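Local coordinates for protein EXOU (Pseudomonas aeruginosa, PDB 4AKX) that probably acts as a patatin-like phospholipase toxin that the type III secretion system exports, held before secretion by its chaperone SpcU, at residues 43-48 against 62-67. Numbering follows the deposited sequence.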
ATOM      1  N   GLN B  43      10.337  34.173 -16.151  1.00 78.21           N
ATOM      2  CA  GLN B  43      11.427  34.525 -15.246  1.00 79.89           C
ATOM      3  C   GLN B  43      12.028  35.884 -15.642  1.00 81.07           C
ATOM      4  O   GLN B  43      12.219  36.170 -16.840  1.00 78.29           O
ATOM      5  CB  GLN B  43      12.489  33.417 -15.230  1.00 81.85           C
ATOM      6  CG  GLN B  43      11.941  32.008 -14.919  1.00 83.10           C
ATOM      7  CD  GLN B  43      11.916  31.681 -13.430  1.00 79.68           C
ATOM      8  OE1 GLN B  43      12.945  31.354 -12.830  1.00 83.44           O
ATOM      9  NE2 GLN B  43      10.744  31.763 -12.833  1.00 76.78           N
ATOM     10  N   GLY B  44      12.254  36.740 -14.644  1.00 76.76           N
ATOM     11  CA  GLY B  44      12.802  38.070 -14.893  1.00 79.78           C
ATOM     12  C   GLY B  44      11.767  39.137 -15.196  1.00 81.92           C
ATOM     13  O   GLY B  44      10.559  38.858 -15.210  1.00 86.64           O
ATOM     14  N   GLU B  45      12.227  40.369 -15.441  1.00 78.41           N
ATOM     15  CA  GLU B  45      11.304  41.457 -15.792  1.00 78.14           C
ATOM     16  C   GLU B  45      10.512  41.198 -17.089  1.00 76.91           C
ATOM     17  O   GLU B  45      10.978  40.488 -17.987  1.00 79.81           O
ATOM     18  CB  GLU B  45      11.996  42.820 -15.808  1.00 77.85           C
ATOM     19  CG  GLU B  45      13.013  43.034 -16.912  1.00 89.23           C
ATOM     20  CD  GLU B  45      14.158  43.977 -16.507  1.00103.50           C
ATOM     21  OE1 GLU B  45      13.910  44.963 -15.778  1.00108.87           O
ATOM     22  OE2 GLU B  45      15.320  43.734 -16.922  1.00108.52           O
ATOM     23  N   SER B  46       9.293  41.736 -17.146  1.00 76.44           N
ATOM     24  CA  SER B  46       8.431  41.639 -18.331  1.00 71.13           C
ATOM     25  C   SER B  46       8.289  42.971 -19.018  1.00 67.53           C
ATOM     26  O   SER B  46       8.190  43.995 -18.376  1.00 69.70           O
ATOM     27  CB  SER B  46       7.034  41.135 -17.944  1.00 74.18           C
ATOM     28  OG  SER B  46       6.512  41.882 -16.852  1.00 77.30           O
ATOM     29  N   ARG B  47       8.297  42.957 -20.334  1.00 69.81           N
ATOM     30  CA  ARG B  47       7.797  44.095 -21.105  1.00 68.73           C
ATOM     31  C   ARG B  47       6.337  43.781 -21.518  1.00 66.00           C
ATOM     32  O   ARG B  47       5.908  42.630 -21.458  1.00 67.68           O
ATOM     33  CB  ARG B  47       8.713  44.360 -22.305  1.00 67.10           C
ATOM     34  CG  ARG B  47       8.912  43.163 -23.210  1.00 72.37           C
ATOM     35  CD  ARG B  47      10.265  43.087 -23.929  1.00 79.28           C
ATOM     36  NE  ARG B  47      10.157  42.070 -24.984  1.00 90.80           N
ATOM     37  CZ  ARG B  47      10.568  40.802 -24.883  1.00 89.54           C
ATOM     38  NH1 ARG B  47      11.264  40.406 -23.821  1.00 87.22           N
ATOM     39  NH2 ARG B  47      10.332  39.940 -25.883  1.00 84.03           N
ATOM     40  N   THR B  48       5.558  44.801 -21.853  1.00 66.05           N
ATOM     41  CA  THR B  48       4.193  44.589 -22.363  1.00 63.40           C
ATOM     42  C   THR B  48       4.139  44.828 -23.860  1.00 59.86           C
ATOM     43  O   THR B  48       4.341  45.934 -24.309  1.00 64.55           O
ATOM     44  CB  THR B  48       3.193  45.562 -21.737  1.00 66.77           C
ATOM     45  OG1 THR B  48       2.983  45.220 -20.365  1.00 70.22           O
ATOM     46  CG2 THR B  48       1.866  45.457 -22.458  1.00 69.43           C
ATOM     47  N   GLN B  62       5.697  39.719 -22.055  1.00 61.12           N
ATOM     48  CA  GLN B  62       6.784  38.816 -22.433  1.00 62.16           C
ATOM     49  C   GLN B  62       7.939  38.985 -21.513  1.00 62.39           C
ATOM     50  O   GLN B  62       8.272  40.116 -21.147  1.00 66.42           O
ATOM     51  CB  GLN B  62       7.252  39.085 -23.849  1.00 64.54           C
ATOM     52  CG  GLN B  62       8.259  38.075 -24.332  1.00 61.22           C
ATOM     53  CD  GLN B  62       8.325  37.998 -25.825  1.00 58.59           C
ATOM     54  OE1 GLN B  62       8.809  37.024 -26.378  1.00 59.39           O
ATOM     55  NE2 GLN B  62       7.843  39.020 -26.486  1.00 66.75           N
ATOM     56  N   PHE B  63       8.573  37.869 -21.173  1.00 53.49           N
ATOM     57  CA  PHE B  63       9.547  37.855 -20.113  1.00 56.29           C
ATOM     58  C   PHE B  63      10.961  37.715 -20.660  1.00 57.67           C
ATOM     59  O   PHE B  63      11.148  37.425 -21.840  1.00 59.00           O
ATOM     60  CB  PHE B  63       9.262  36.686 -19.212  1.00 57.07           C
ATOM     61  CG  PHE B  63       8.106  36.889 -18.299  1.00 55.42           C
ATOM     62  CD1 PHE B  63       6.839  36.634 -18.720  1.00 53.07           C
ATOM     63  CD2 PHE B  63       8.313  37.232 -16.973  1.00 58.71           C
ATOM     64  CE1 PHE B  63       5.773  36.735 -17.848  1.00 57.59           C
ATOM     65  CE2 PHE B  63       7.257  37.352 -16.101  1.00 59.60           C
ATOM     66  CZ  PHE B  63       5.978  37.082 -16.534  1.00 57.75           C
ATOM     67  N   GLU B  64      11.960  37.856 -19.792  1.00 59.28           N
ATOM     68  CA  GLU B  64      13.364  37.795 -20.235  1.00 56.96           C
ATOM     69  C   GLU B  64      13.723  36.525 -20.947  1.00 54.34           C
ATOM     70  O   GLU B  64      14.666  36.513 -21.705  1.00 55.63           O
ATOM     71  CB  GLU B  64      14.332  38.003 -19.076  1.00 59.59           C
ATOM     72  CG  GLU B  64      14.487  39.466 -18.690  1.00 72.15           C
ATOM     73  CD  GLU B  64      15.249  39.691 -17.383  1.00 81.54           C
ATOM     74  OE1 GLU B  64      16.352  39.098 -17.204  1.00 85.59           O
ATOM     75  OE2 GLU B  64      14.749  40.476 -16.536  1.00 82.88           O
ATOM     76  N   ASN B  65      13.015  35.433 -20.674  1.00 52.57           N
ATOM     77  CA  ASN B  65      13.483  34.130 -21.140  1.00 50.92           C
ATOM     78  C   ASN B  65      12.679  33.616 -22.276  1.00 53.09           C
ATOM     79  O   ASN B  65      12.864  32.475 -22.721  1.00 52.58           O
ATOM     80  CB  ASN B  65      13.545  33.110 -20.014  1.00 51.97           C
ATOM     81  CG  ASN B  65      12.186  32.716 -19.483  1.00 54.19           C
ATOM     82  OD1 ASN B  65      11.201  33.453 -19.580  1.00 55.88           O
ATOM     83  ND2 ASN B  65      12.146  31.563 -18.859  1.00 58.12           N
ATOM     84  N   GLY B  66      11.787  34.483 -22.759  1.00 56.48           N
ATOM     85  CA  GLY B  66      10.919  34.169 -23.878  1.00 52.28           C
ATOM     86  C   GLY B  66       9.458  34.054 -23.505  1.00 56.20           C
ATOM     87  O   GLY B  66       8.585  34.492 -24.270  1.00 54.28           O
ATOM     88  N   VAL B  67       9.180  33.453 -22.338  1.00 59.71           N
ATOM     89  CA  VAL B  67       7.818  33.025 -21.999  1.00 56.94           C
ATOM     90  C   VAL B  67       6.876  34.199 -22.154  1.00 57.22           C
ATOM     91  O   VAL B  67       7.117  35.275 -21.593  1.00 60.54           O
ATOM     92  CB  VAL B  67       7.699  32.478 -20.563  1.00 57.37           C
ATOM     93  CG1 VAL B  67       6.242  32.186 -20.225  1.00 52.37           C
ATOM     94  CG2 VAL B  67       8.570  31.254 -20.376  1.00 54.90           C
TER
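Arg47 and Gln62 pair through their backbones as two neighbouring antiparallel strands come together. Arg47 N donates to Gln62 O at 3.0 Å, and Gln62 N returns a straighter bond to Arg47 O, its N-H...O angle 170°, so this is a closed hydrogen-bonded pair. One residue earlier, Ser46 CA adds a C-H...O contact to Gln62 O.

Residues 43-45 are loop, and they face the type I turn from Phe63 to Gly66. The bond from Glu64 N to Gln43 O is long and weak. Glu64 makes the firmer link with its carboxylate: OE2 takes the backbone N of Glu45 at 2.8 Å, the donor standing above the carboxylate plane. An extended chain beyond CG (chi2 170°) carries the acid that far. Glu64 OE2 also lies 3.3 Å from Glu45 OE2, two carboxylate oxygens that do not bond; if both are charged, they should repel.

Ser46 CB lies over the centre of one face of the Phe63 ring, a CH-pi contact 4.2 Å from the centroid and almost on the ring normal, while Gly44 O sits at the ring edge, 3.3 Å from Phe63 CD2. The side chains of Arg47 and Gln62 run alongside each other in the same direction, aliphatic carbons of Gln62 lying off-centre against one guanidinium face; how their ends meet is doubtful.

Gln43 turns its amide outward to the chaperone, where NE2 bonds Arg12 O of the SpcU chain. The chemistry is thus mainly backbone pairing with one carboxylate-to-amide bond, tying strand 46-48 and the loop before it to the end of strand 58-63 and its turn, in the antiparallel sheet that also includes 50-53, 68-73 and 446-451, with Gln43 reaching SpcU.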